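Local coordinates for protein CopN (Chlamydia pneumoniae, PDB 4NRH) that probably acts as a gatekeeper of type III secretion, binding a chaperone in a complex that directs the secretion of translocators, at residues L51-V54 against Q55-I58; T74-P77 against S78-K81; S144-Q147 against D148-Y152; L182-L185 against M186-R190. All coordinates share one frame; numbering follows the deposited sequence.

Contact 1: residues L51-V54 against Q55-I58; sequences LALV and QEKI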
ATOM      1  N   LEU A  51     -11.704   7.741 -42.632  1.00 41.66           N
ATOM      2  CA  LEU A  51     -10.642   7.995 -41.665  1.00 44.91           C
ATOM      3  C   LEU A  51     -10.156   9.439 -41.716  1.00 49.21           C
ATOM      4  O   LEU A  51      -9.971  10.067 -40.678  1.00 43.30           O
ATOM      5  CB  LEU A  51      -9.467   7.042 -41.901  1.00 44.66           C
ATOM      6  CG  LEU A  51      -9.713   5.574 -41.548  1.00 45.93           C
ATOM      7  CD1 LEU A  51      -8.529   4.713 -41.958  1.00 50.76           C
ATOM      8  CD2 LEU A  51      -9.995   5.429 -40.061  1.00 36.49           C
ATOM      9  N   ALA A  52      -9.978   9.965 -42.925  1.00 42.95           N
ATOM     10  CA  ALA A  52      -9.532  11.343 -43.114  1.00 41.49           C
ATOM     11  C   ALA A  52     -10.475  12.335 -42.440  1.00 42.86           C
ATOM     12  O   ALA A  52     -10.033  13.272 -41.773  1.00 45.60           O
ATOM     13  CB  ALA A  52      -9.405  11.658 -44.596  1.00 42.64           C
ATOM     14  N   LEU A  53     -11.774  12.123 -42.621  1.00 41.58           N
ATOM     15  CA  LEU A  53     -12.788  12.976 -42.013  1.00 42.35           C
ATOM     16  C   LEU A  53     -12.790  12.852 -40.490  1.00 46.23           C
ATOM     17  O   LEU A  53     -13.085  13.817 -39.783  1.00 47.55           O
ATOM     18  CB  LEU A  53     -14.173  12.634 -42.570  1.00 37.08           C
ATOM     19  CG  LEU A  53     -14.481  13.165 -43.972  1.00 49.78           C
ATOM     20  CD1 LEU A  53     -15.788  12.589 -44.491  1.00 53.98           C
ATOM     21  CD2 LEU A  53     -14.524  14.686 -43.974  1.00 45.08           C
ATOM     22  N   VAL A  54     -12.467  11.663 -39.991  1.00 43.08           N
ATOM     23  CA  VAL A  54     -12.423  11.420 -38.551  1.00 38.42           C
ATOM     24  C   VAL A  54     -11.282  12.180 -37.870  1.00 40.59           C
ATOM     25  O   VAL A  54     -11.498  12.844 -36.855  1.00 42.04           O
ATOM     26  CB  VAL A  54     -12.292   9.915 -38.238  1.00 40.07           C
ATOM     27  CG1 VAL A  54     -12.031   9.697 -36.756  1.00 42.97           C
ATOM     28  CG2 VAL A  54     -13.547   9.174 -38.668  1.00 36.87           C
ATOM     29  N   GLN A  55     -10.075  12.085 -38.426  1.00 44.21           N
ATOM     30  CA  GLN A  55      -8.930  12.807 -37.872  1.00 53.31           C
ATOM     31  C   GLN A  55      -9.161  14.313 -37.936  1.00 53.41           C
ATOM     32  O   GLN A  55      -8.701  15.063 -37.075  1.00 52.63           O
ATOM     33  CB  GLN A  55      -7.632  12.464 -38.616  1.00 66.59           C
ATOM     34  CG  GLN A  55      -7.554  11.065 -39.200  1.00 74.34           C
ATOM     35  CD  GLN A  55      -7.388   9.986 -38.150  1.00 79.07           C
ATOM     36  OE1 GLN A  55      -6.982  10.257 -37.021  1.00 84.30           O
ATOM     37  NE2 GLN A  55      -7.694   8.748 -38.523  1.00 82.10           N
ATOM     38  N   GLU A  56      -9.878  14.744 -38.968  1.00 57.07           N
ATOM     39  CA  GLU A  56     -10.136  16.160 -39.199  1.00 52.93           C
ATOM     40  C   GLU A  56     -11.058  16.761 -38.141  1.00 45.36           C
ATOM     41  O   GLU A  56     -10.799  17.851 -37.629  1.00 49.39           O
ATOM     42  CB  GLU A  56     -10.740  16.360 -40.591  1.00 58.56           C
ATOM     43  CG  GLU A  56     -11.010  17.809 -40.955  1.00 68.85           C
ATOM     44  CD  GLU A  56     -11.728  17.948 -42.284  1.00 82.02           C
ATOM     45  OE1 GLU A  56     -11.772  16.956 -43.043  1.00 80.31           O
ATOM     46  OE2 GLU A  56     -12.244  19.048 -42.570  1.00 89.23           O
ATOM     47  N   LYS A  57     -12.130  16.048 -37.816  1.00 38.70           N
ATOM     48  CA  LYS A  57     -13.150  16.571 -36.913  1.00 48.61           C
ATOM     49  C   LYS A  57     -12.936  16.149 -35.463  1.00 51.72           C
ATOM     50  O   LYS A  57     -13.445  16.789 -34.543  1.00 53.65           O
ATOM     51  CB  LYS A  57     -14.540  16.139 -37.383  1.00 50.35           C
ATOM     52  CG  LYS A  57     -14.919  16.693 -38.746  1.00 57.28           C
ATOM     53  CD  LYS A  57     -16.347  16.333 -39.120  1.00 61.60           C
ATOM     54  CE  LYS A  57     -16.759  17.018 -40.412  1.00 62.69           C
ATOM     55  NZ  LYS A  57     -16.799  18.500 -40.268  1.00 60.16           N
ATOM     56  N   ILE A  58     -12.184  15.072 -35.258  1.00 45.59           N
ATOM     57  CA  ILE A  58     -11.889  14.601 -33.909  1.00 45.31           C
ATOM     58  C   ILE A  58     -10.383  14.514 -33.693  1.00 43.42           C
ATOM     59  O   ILE A  58      -9.674  13.858 -34.457  1.00 46.91           O
ATOM     60  CB  ILE A  58     -12.524  13.226 -33.633  1.00 49.03           C
ATOM     61  CG1 ILE A  58     -14.014  13.236 -33.987  1.00 45.70           C
ATOM     62  CG2 ILE A  58     -12.322  12.832 -32.180  1.00 54.21           C
ATOM     63  CD1 ILE A  58     -14.844  14.139 -33.104  1.00 52.68           C
TER

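Contact 2: residues T74-P77 against S78-K81; sequences TTPP and SQGK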
ATOM      1  N   THR A  74     -24.838   3.340 -35.998  1.00 32.44           N
ATOM      2  CA  THR A  74     -25.983   4.159 -36.389  1.00 35.32           C
ATOM      3  C   THR A  74     -26.369   4.013 -37.859  1.00 38.39           C
ATOM      4  O   THR A  74     -27.464   4.407 -38.256  1.00 46.63           O
ATOM      5  CB  THR A  74     -25.728   5.655 -36.100  1.00 40.44           C
ATOM      6  OG1 THR A  74     -26.969   6.372 -36.151  1.00 51.08           O
ATOM      7  CG2 THR A  74     -24.762   6.248 -37.119  1.00 28.94           C
ATOM      8  N   THR A  75     -25.477   3.443 -38.664  1.00 37.29           N
ATOM      9  CA  THR A  75     -25.701   3.345 -40.104  1.00 40.48           C
ATOM     10  C   THR A  75     -26.757   2.295 -40.459  1.00 50.16           C
ATOM     11  O   THR A  75     -26.552   1.101 -40.235  1.00 58.00           O
ATOM     12  CB  THR A  75     -24.395   3.024 -40.846  1.00 35.46           C
ATOM     13  OG1 THR A  75     -23.429   4.044 -40.564  1.00 34.80           O
ATOM     14  CG2 THR A  75     -24.634   2.970 -42.347  1.00 32.84           C
ATOM     15  N   PRO A  76     -27.893   2.751 -41.013  1.00 48.45           N
ATOM     16  CA  PRO A  76     -29.095   1.969 -41.340  1.00 44.75           C
ATOM     17  C   PRO A  76     -28.890   0.977 -42.494  1.00 47.89           C
ATOM     18  O   PRO A  76     -27.879   1.063 -43.191  1.00 51.72           O
ATOM     19  CB  PRO A  76     -30.108   3.053 -41.726  1.00 52.54           C
ATOM     20  CG  PRO A  76     -29.282   4.160 -42.246  1.00 53.89           C
ATOM     21  CD  PRO A  76     -28.045   4.165 -41.400  1.00 48.07           C
ATOM     22  N   PRO A  77     -29.842   0.042 -42.689  1.00 60.41           N
ATOM     23  CA  PRO A  77     -29.768  -0.977 -43.747  1.00 62.51           C
ATOM     24  C   PRO A  77     -29.635  -0.428 -45.169  1.00 56.33           C
ATOM     25  O   PRO A  77     -28.966  -1.057 -45.990  1.00 56.84           O
ATOM     26  CB  PRO A  77     -31.097  -1.726 -43.596  1.00 56.80           C
ATOM     27  CG  PRO A  77     -31.433  -1.589 -42.164  1.00 60.91           C
ATOM     28  CD  PRO A  77     -30.966  -0.215 -41.769  1.00 67.15           C
ATOM     29  N   SER A  78     -30.267   0.707 -45.460  1.00 50.21           N
ATOM     30  CA  SER A  78     -30.231   1.278 -46.806  1.00 59.86           C
ATOM     31  C   SER A  78     -28.809   1.617 -47.246  1.00 54.15           C
ATOM     32  O   SER A  78     -28.479   1.530 -48.429  1.00 45.49           O
ATOM     33  CB  SER A  78     -31.106   2.531 -46.884  1.00 59.95           C
ATOM     34  OG  SER A  78     -30.720   3.484 -45.909  1.00 57.29           O
ATOM     35  N   GLN A  79     -27.972   2.004 -46.288  1.00 45.00           N
ATOM     36  CA  GLN A  79     -26.592   2.362 -46.586  1.00 46.72           C
ATOM     37  C   GLN A  79     -25.654   1.208 -46.254  1.00 58.95           C
ATOM     38  O   GLN A  79     -24.735   1.352 -45.447  1.00 55.69           O
ATOM     39  CB  GLN A  79     -26.183   3.616 -45.810  1.00 40.56           C
ATOM     40  CG  GLN A  79     -27.093   4.814 -46.037  1.00 46.78           C
ATOM     41  CD  GLN A  79     -26.793   5.959 -45.087  1.00 57.96           C
ATOM     42  OE1 GLN A  79     -27.317   6.015 -43.976  1.00 66.30           O
ATOM     43  NE2 GLN A  79     -25.937   6.876 -45.520  1.00 54.68           N
ATOM     44  N   GLY A  80     -25.899   0.062 -46.882  1.00 66.24           N
ATOM     45  CA  GLY A  80     -25.123  -1.139 -46.635  1.00 63.94           C
ATOM     46  C   GLY A  80     -23.662  -0.990 -47.014  1.00 61.81           C
ATOM     47  O   GLY A  80     -22.773  -1.405 -46.270  1.00 55.06           O
ATOM     48  N   LYS A  81     -23.422  -0.400 -48.181  1.00 61.96           N
ATOM     49  CA  LYS A  81     -22.068  -0.196 -48.684  1.00 60.65           C
ATOM     50  C   LYS A  81     -21.250   0.680 -47.738  1.00 58.38           C
ATOM     51  O   LYS A  81     -20.074   0.413 -47.491  1.00 53.13           O
ATOM     52  CB  LYS A  81     -22.109   0.429 -50.080  1.00 63.80           C
ATOM     53  CG  LYS A  81     -22.719  -0.475 -51.144  1.00 77.77           C
ATOM     54  CD  LYS A  81     -21.839  -1.676 -51.457  1.00 77.79           C
ATOM     55  CE  LYS A  81     -20.662  -1.292 -52.336  1.00 78.51           C
ATOM     56  NZ  LYS A  81     -19.958  -2.494 -52.862  1.00 81.93           N
TER
HETATM   57  O   HOH W   1     -26.256  -0.745 -43.153  1.00 50.06           O

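Contact 3: residues S144-Q147 against D148-Y152; sequences SMLQ and DRYTY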
ATOM      1  N   SER A 144       9.478  10.193  -9.523  1.00 35.38           N
ATOM      2  CA  SER A 144      10.206  11.133 -10.369  1.00 41.95           C
ATOM      3  C   SER A 144       9.340  11.610 -11.530  1.00 46.89           C
ATOM      4  O   SER A 144       9.400  12.773 -11.929  1.00 58.23           O
ATOM      5  CB  SER A 144      11.490  10.497 -10.902  1.00 43.83           C
ATOM      6  OG  SER A 144      12.267   9.960  -9.847  1.00 58.44           O
ATOM      7  N   MET A 145       8.543  10.694 -12.069  1.00 42.79           N
ATOM      8  CA  MET A 145       7.642  10.998 -13.174  1.00 45.42           C
ATOM      9  C   MET A 145       6.598  12.034 -12.767  1.00 52.85           C
ATOM     10  O   MET A 145       6.366  13.009 -13.480  1.00 55.07           O
ATOM     11  CB  MET A 145       6.962   9.719 -13.666  1.00 44.77           C
ATOM     12  CG  MET A 145       6.138   9.890 -14.927  1.00 45.07           C
ATOM     13  SD  MET A 145       5.345   8.352 -15.430  1.00 93.21           S
ATOM     14  CE  MET A 145       6.740   7.231 -15.397  1.00 27.47           C
ATOM     15  N   LEU A 146       5.967  11.810 -11.618  1.00 42.30           N
ATOM     16  CA  LEU A 146       4.921  12.700 -11.121  1.00 35.38           C
ATOM     17  C   LEU A 146       5.475  14.034 -10.619  1.00 33.18           C
ATOM     18  O   LEU A 146       4.784  15.052 -10.655  1.00 44.78           O
ATOM     19  CB  LEU A 146       4.132  12.021  -9.999  1.00 37.63           C
ATOM     20  CG  LEU A 146       2.894  11.192 -10.355  1.00 44.60           C
ATOM     21  CD1 LEU A 146       3.227  10.047 -11.300  1.00 55.52           C
ATOM     22  CD2 LEU A 146       2.232  10.665  -9.089  1.00 38.89           C
ATOM     23  N   GLN A 147       6.717  14.020 -10.143  1.00 32.59           N
ATOM     24  CA  GLN A 147       7.304  15.180  -9.478  1.00 35.70           C
ATOM     25  C   GLN A 147       7.445  16.398 -10.388  1.00 54.19           C
ATOM     26  O   GLN A 147       7.337  17.537  -9.930  1.00 59.09           O
ATOM     27  CB  GLN A 147       8.671  14.813  -8.893  1.00 40.35           C
ATOM     28  CG  GLN A 147       8.602  14.251  -7.481  1.00 45.83           C
ATOM     29  CD  GLN A 147       9.972  14.009  -6.881  1.00 47.33           C
ATOM     30  OE1 GLN A 147      10.926  13.692  -7.592  1.00 51.88           O
ATOM     31  NE2 GLN A 147      10.078  14.157  -5.565  1.00 49.57           N
ATOM     32  N   ASP A 148       7.688  16.160 -11.672  1.00 55.83           N
ATOM     33  CA  ASP A 148       7.848  17.249 -12.630  1.00 74.07           C
ATOM     34  C   ASP A 148       6.508  17.769 -13.137  1.00 74.66           C
ATOM     35  O   ASP A 148       6.395  18.928 -13.537  1.00 87.49           O
ATOM     36  CB  ASP A 148       8.704  16.796 -13.816  1.00 84.34           C
ATOM     37  CG  ASP A 148      10.047  16.242 -13.387  1.00 88.29           C
ATOM     38  OD1 ASP A 148      10.616  16.756 -12.400  1.00 89.02           O
ATOM     39  OD2 ASP A 148      10.534  15.297 -14.040  1.00 87.86           O
ATOM     40  N   ARG A 149       5.496  16.907 -13.119  1.00 60.22           N
ATOM     41  CA  ARG A 149       4.216  17.213 -13.750  1.00 51.72           C
ATOM     42  C   ARG A 149       3.145  17.728 -12.790  1.00 50.12           C
ATOM     43  O   ARG A 149       2.268  18.491 -13.194  1.00 49.41           O
ATOM     44  CB  ARG A 149       3.698  15.971 -14.475  1.00 48.72           C
ATOM     45  CG  ARG A 149       4.605  15.512 -15.604  1.00 55.93           C
ATOM     46  CD  ARG A 149       4.215  14.142 -16.128  1.00 65.39           C
ATOM     47  NE  ARG A 149       5.384  13.397 -16.592  1.00 68.41           N
ATOM     48  CZ  ARG A 149       5.322  12.320 -17.367  1.00 64.90           C
ATOM     49  NH1 ARG A 149       4.146  11.859 -17.765  1.00 60.75           N
ATOM     50  NH2 ARG A 149       6.436  11.706 -17.741  1.00 66.24           N
ATOM     51  N   TYR A 150       3.210  17.317 -11.528  1.00 45.61           N
ATOM     52  CA  TYR A 150       2.134  17.629 -10.593  1.00 39.36           C
ATOM     53  C   TYR A 150       2.611  18.176  -9.256  1.00 40.61           C
ATOM     54  O   TYR A 150       3.738  17.921  -8.828  1.00 36.72           O
ATOM     55  CB  TYR A 150       1.282  16.383 -10.335  1.00 39.11           C
ATOM     56  CG  TYR A 150       0.713  15.755 -11.583  1.00 35.05           C
ATOM     57  CD1 TYR A 150      -0.409  16.288 -12.200  1.00 34.92           C
ATOM     58  CD2 TYR A 150       1.296  14.626 -12.143  1.00 35.13           C
ATOM     59  CE1 TYR A 150      -0.936  15.718 -13.343  1.00 37.30           C
ATOM     60  CE2 TYR A 150       0.777  14.047 -13.286  1.00 47.57           C
ATOM     61  CZ  TYR A 150      -0.340  14.598 -13.882  1.00 41.57           C
ATOM     62  OH  TYR A 150      -0.861  14.027 -15.019  1.00 54.04           O
ATOM     63  N   THR A 151       1.736  18.933  -8.602  1.00 39.28           N
ATOM     64  CA  THR A 151       1.939  19.297  -7.209  1.00 35.42           C
ATOM     65  C   THR A 151       1.769  18.036  -6.372  1.00 37.51           C
ATOM     66  O   THR A 151       1.116  17.085  -6.802  1.00 31.67           O
ATOM     67  CB  THR A 151       0.947  20.373  -6.740  1.00 36.78           C
ATOM     68  OG1 THR A 151      -0.392  19.878  -6.868  1.00 36.22           O
ATOM     69  CG2 THR A 151       1.100  21.645  -7.568  1.00 41.55           C
ATOM     70  N   TYR A 152       2.347  18.028  -5.177  1.00 44.85           N
ATOM     71  CA  TYR A 152       2.274  16.859  -4.310  1.00 41.22           C
ATOM     72  C   TYR A 152       0.846  16.538  -3.867  1.00 41.01           C
ATOM     73  O   TYR A 152       0.481  15.368  -3.763  1.00 46.86           O
ATOM     74  CB  TYR A 152       3.190  17.043  -3.097  1.00 46.78           C
ATOM     75  CG  TYR A 152       4.652  16.895  -3.455  1.00 42.25           C
ATOM     76  CD1 TYR A 152       5.229  15.638  -3.576  1.00 47.17           C
ATOM     77  CD2 TYR A 152       5.451  18.007  -3.693  1.00 45.33           C
ATOM     78  CE1 TYR A 152       6.559  15.490  -3.914  1.00 41.58           C
ATOM     79  CE2 TYR A 152       6.786  17.869  -4.032  1.00 46.62           C
ATOM     80  CZ  TYR A 152       7.333  16.607  -4.140  1.00 44.73           C
ATOM     81  OH  TYR A 152       8.658  16.457  -4.475  1.00 50.55           O
TER

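Contact 4: residues L182-L185 against M186-R190; sequences LQVL and MTETR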
ATOM      1  N   LEU A 182       0.566  -5.725 -14.614  1.00 40.45           N
ATOM      2  CA  LEU A 182      -0.372  -4.834 -13.943  1.00 45.16           C
ATOM      3  C   LEU A 182      -0.309  -5.048 -12.438  1.00 47.79           C
ATOM      4  O   LEU A 182      -0.397  -4.098 -11.665  1.00 47.17           O
ATOM      5  CB  LEU A 182      -1.797  -5.060 -14.452  1.00 45.40           C
ATOM      6  CG  LEU A 182      -2.131  -4.497 -15.835  1.00 53.11           C
ATOM      7  CD1 LEU A 182      -3.552  -4.860 -16.232  1.00 47.42           C
ATOM      8  CD2 LEU A 182      -1.931  -2.988 -15.863  1.00 52.82           C
ATOM      9  N   GLN A 183      -0.147  -6.305 -12.033  1.00 44.73           N
ATOM     10  CA  GLN A 183      -0.036  -6.658 -10.623  1.00 41.18           C
ATOM     11  C   GLN A 183       1.166  -5.976  -9.977  1.00 43.10           C
ATOM     12  O   GLN A 183       1.054  -5.383  -8.905  1.00 48.53           O
ATOM     13  CB  GLN A 183       0.078  -8.173 -10.461  1.00 38.16           C
ATOM     14  CG  GLN A 183      -1.155  -8.837  -9.877  1.00 57.61           C
ATOM     15  CD  GLN A 183      -0.978 -10.333  -9.715  1.00 71.94           C
ATOM     16  OE1 GLN A 183      -0.494 -11.014 -10.620  1.00 72.23           O
ATOM     17  NE2 GLN A 183      -1.372 -10.854  -8.559  1.00 73.37           N
ATOM     18  N   VAL A 184       2.314  -6.066 -10.640  1.00 40.47           N
ATOM     19  CA  VAL A 184       3.534  -5.428 -10.163  1.00 40.22           C
ATOM     20  C   VAL A 184       3.385  -3.908 -10.177  1.00 38.98           C
ATOM     21  O   VAL A 184       3.836  -3.222  -9.260  1.00 40.31           O
ATOM     22  CB  VAL A 184       4.751  -5.837 -11.017  1.00 37.30           C
ATOM     23  CG1 VAL A 184       5.998  -5.089 -10.570  1.00 40.91           C
ATOM     24  CG2 VAL A 184       4.974  -7.337 -10.933  1.00 43.53           C
ATOM     25  N   LEU A 185       2.738  -3.394 -11.217  1.00 35.96           N
ATOM     26  CA  LEU A 185       2.504  -1.960 -11.350  1.00 38.15           C
ATOM     27  C   LEU A 185       1.635  -1.430 -10.211  1.00 39.03           C
ATOM     28  O   LEU A 185       1.894  -0.354  -9.670  1.00 33.13           O
ATOM     29  CB  LEU A 185       1.856  -1.649 -12.701  1.00 38.85           C
ATOM     30  CG  LEU A 185       2.597  -0.703 -13.651  1.00 50.25           C
ATOM     31  CD1 LEU A 185       3.991  -0.377 -13.141  1.00 49.04           C
ATOM     32  CD2 LEU A 185       2.668  -1.307 -15.045  1.00 60.42           C
ATOM     33  N   MET A 186       0.605  -2.190  -9.854  1.00 31.39           N
ATOM     34  CA  MET A 186      -0.290  -1.803  -8.767  1.00 32.47           C
ATOM     35  C   MET A 186       0.448  -1.828  -7.434  1.00 42.50           C
ATOM     36  O   MET A 186       0.234  -0.965  -6.584  1.00 40.06           O
ATOM     37  CB  MET A 186      -1.518  -2.716  -8.722  1.00 32.72           C
ATOM     38  CG  MET A 186      -2.441  -2.561  -9.924  1.00 33.62           C
ATOM     39  SD  MET A 186      -3.902  -3.615  -9.870  1.00 42.50           S
ATOM     40  CE  MET A 186      -4.940  -2.698  -8.735  1.00 48.14           C
ATOM     41  N   THR A 187       1.309  -2.826  -7.255  1.00 37.88           N
ATOM     42  CA  THR A 187       2.130  -2.926  -6.052  1.00 31.88           C
ATOM     43  C   THR A 187       3.046  -1.712  -5.917  1.00 33.14           C
ATOM     44  O   THR A 187       3.144  -1.114  -4.845  1.00 33.27           O
ATOM     45  CB  THR A 187       2.983  -4.213  -6.055  1.00 34.53           C
ATOM     46  OG1 THR A 187       2.125  -5.361  -6.014  1.00 37.37           O
ATOM     47  CG2 THR A 187       3.914  -4.243  -4.850  1.00 28.52           C
ATOM     48  N   GLU A 188       3.710  -1.355  -7.012  1.00 41.41           N
ATOM     49  CA  GLU A 188       4.603  -0.201  -7.035  1.00 33.66           C
ATOM     50  C   GLU A 188       3.849   1.106  -6.809  1.00 41.26           C
ATOM     51  O   GLU A 188       4.357   2.020  -6.161  1.00 33.58           O
ATOM     52  CB  GLU A 188       5.369  -0.139  -8.361  1.00 31.36           C
ATOM     53  CG  GLU A 188       6.371  -1.269  -8.566  1.00 45.22           C
ATOM     54  CD  GLU A 188       7.423  -1.338  -7.469  1.00 52.75           C
ATOM     55  OE1 GLU A 188       7.754  -0.283  -6.885  1.00 54.57           O
ATOM     56  OE2 GLU A 188       7.919  -2.449  -7.191  1.00 57.82           O
ATOM     57  N   THR A 189       2.635   1.188  -7.347  1.00 25.61           N
ATOM     58  CA  THR A 189       1.821   2.387  -7.199  1.00 37.51           C
ATOM     59  C   THR A 189       1.312   2.514  -5.763  1.00 34.60           C
ATOM     60  O   THR A 189       1.200   3.619  -5.230  1.00 39.43           O
ATOM     61  CB  THR A 189       0.628   2.385  -8.178  1.00 39.01           C
ATOM     62  OG1 THR A 189       1.112   2.256  -9.520  1.00 39.07           O
ATOM     63  CG2 THR A 189      -0.173   3.674  -8.057  1.00 38.14           C
ATOM     64  N   ARG A 190       1.013   1.379  -5.137  1.00 30.93           N
ATOM     65  CA  ARG A 190       0.659   1.364  -3.720  1.00 36.58           C
ATOM     66  C   ARG A 190       1.830   1.852  -2.872  1.00 28.90           C
ATOM     67  O   ARG A 190       1.641   2.572  -1.893  1.00 34.65           O
ATOM     68  CB  ARG A 190       0.222  -0.036  -3.276  1.00 29.23           C
ATOM     69  CG  ARG A 190      -1.152  -0.444  -3.784  1.00 30.67           C
ATOM     70  CD  ARG A 190      -1.563  -1.800  -3.233  1.00 34.80           C
ATOM     71  NE  ARG A 190      -2.949  -2.123  -3.562  1.00 39.12           N
ATOM     72  CZ  ARG A 190      -3.312  -3.047  -4.445  1.00 43.59           C
ATOM     73  NH1 ARG A 190      -2.390  -3.748  -5.092  1.00 36.44           N
ATOM     74  NH2 ARG A 190      -4.598  -3.271  -4.681  1.00 43.36           N
TER

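Contact 1: residues L51-V54 against Q55-I58
Glu-56 swings its CG away from the backbone N (chi1 -178°) and runs on extended, while Leu-53 sets its CG beside its own backbone N (chi1 -77°); the two side chains therefore lie alongside each other and point the same way. This is the i to i+3 pairing of an alpha-helix, here in the last turn of helix 47-57, and the contact it makes is modest: methyl CD2 of Leu-53 comes 3.7 Å from OE1 of Glu-56, apolar against carboxylate at an exposed surface. Underneath run the regular i to i+4 bonds. Gln-55 N donates to Leu-51 O at 3.0 Å, almost straight at 168°, and the next two bonds, to Ala-52 O and Leu-53 O, are longer and more bent. On the inner side Val-54 packs on Gln-64 of helix 61-74, and Leu-51 on Thr-92 and His-93 of helix 80-97, within the HrpJ-like region. Lys-57 lays its CB and CG over Leu-53 O, both at 3.6 Å, before its chain leads off toward Leu-37 and Ala-40. Ile-58 is the first residue to leave helical angles, yet its N still donates to Val-54 O at 2.8 Å.

Contact 2: residues T74-P77 against S78-K81
A beta turn with Pro-76 and Pro-77 as its first two residues and Gln-79 as its last lies in the link between helix 61-74 and helix 80-97. Thr-75 is the first residue to leave helical angles and Gln-79 holds the N-cap position of the following helix, so the link between the helices is only a few residues long. The single backbone hydrogen bond across the segments runs from Gln-79 N to Pro-76 O, 3.2 Å long; the donor stands above the carbonyl plane, 52° out of it, and the N-H...O angle is a bent 140°.

Side chains add to the turn. Gln-79, its CG turned opposite the carbonyl carbon (chi1 -55°), reaches out extended, which brings the amide oxygen up to the CG-CD side of the Pro-76 ring: OE1 comes 3.2 Å from Pro-76 CG and 3.3 Å from Pro-76 CD, polar oxygen against ring carbons. Ser-78 turns its OG toward the same proline, 4.0 Å from Pro-76 CG, a looser approach. On the inner side, the methyl of Thr-75 crosses the Gln-79 side chain at about a right angle, with CG2 3.8 Å from Gln-79 CB and 3.5 Å from Gln-79 O.

The hydroxyl of Thr-75 turns back instead, its OG1 hydrogen-bonded to Leu-71 O in the helix just ended. Its side chain also packs on Lys-83 and Leu-86, and so one buried threonine touches both helices 61-74 and 80-97, while the prolines and Ser-78 lie on the exposed outside of the bend.

Contact 3: residues S144-Q147 against D148-Y152
Arg-149 folds back along the end of helix 139-149 onto Met-145, one turn earlier. Its CB stands 4.1 Å from both Met-145 O and Leu-146 O; CG and CD then pass along Met-145 O, and NE comes near the same oxygen at an angle too poor for a hydrogen bond. At the tip the guanidinium lies with one face against the methylene of Met-145, whose CG sits 3.4 Å above the plane, displaced from the centre of the group toward NH2. Met-145 presents that CG by holding it opposite its backbone N (chi1 -173°). The charge itself is met by Glu-131, which forms a salt bridge with NH1.

The helix frays here. Tyr-150 N donates to Leu-146 O at 2.9 Å, whereas the bond from Arg-149 N to the same oxygen is weak. Gln-147, still in the helix, and Tyr-152, beyond the bend, meet across it: NE2 of Gln-147 approaches at the ring edge, 2.9 Å from Tyr-152 OH, in a weak hydrogen bond, with amide and ring planes 88° apart. Leu-146 CG and Tyr-150 CD2 add a loose apolar contact at 4.2 Å.

Thr-151 holds the N-cap of helix 152-172, making this the corner between two consecutive helices. Tyr-150 packs on Leu-125 and Leu-128 of helix 122-133 and on Met-155 and Val-158 of helix 152-172, while Leu-146 and Gln-147 reach Leu-192 and Tyr-199 of helix 179-215.

Contact 4: residues L182-L185 against M186-R190
Leu-185 O accepts twice from Thr-189, from its backbone N at 2.9 Å and from OG1 at 2.7 Å, the two donors reaching the oxygen from opposite faces of the carbonyl plane; this is the distinctive hydrogen bonding of this part of the long alpha-helix 179-215. A chi1 of -57° folds the threonine hydroxyl back onto the preceding turn, which gives this buried polar group a partner within the helix. Thr-187 takes up a similar shape and brings OG1 3.1 Å from Gln-183 O, but that bond is not settled, since its one proton has another acceptor within reach. Regular i to i+4 backbone bonds run alongside, among them Met-186 N to Leu-182 O at 2.8 Å.

Van der Waals contact brings methylenes up to backbone carbonyl oxygens. Met-186 lays CG 3.1 Å from Leu-182 O, and Glu-188 bends at chi2 so that its CG passes 3.3 Å from Val-184 O. Apolar contact between side chains is loose, Val-184 CG1 lying 4.3 Å from Glu-188 CG.

The helix has two differently used sides. Leu-185, Met-186 and Thr-189 pack on helix 152-172 through Met-163, Met-166 and Leu-170; on another side Arg-190 forms a salt bridge with Asp-24 of the chaperone chain and packs on Phe-25 of that chain, while Thr-187 touches Asp-29 of the same chaperone.

All four contacts are local, yet each reflects its place in an all-helical chain. Contacts 1, 2 and 3 lie at the surface and at helix ends, whereas contact 4 is partly buried near the start of a long helix, within its regular part, and alone reaches the chaperone. Contacts 1 and 2, centres about 20 Å apart, both involve helices 61-74 and 80-97. Contacts 3 and 4, centres about 18 Å apart, both pack against helix 152-172. Chemistry follows position: plain helical backbone bonding with a leucine-glutamate pair in contact 1, a proline-rich turn in contact 2, arginine and tyrosine at a corner in contact 3, and a threonine hydroxyl turned onto a backbone carbonyl in contact 4.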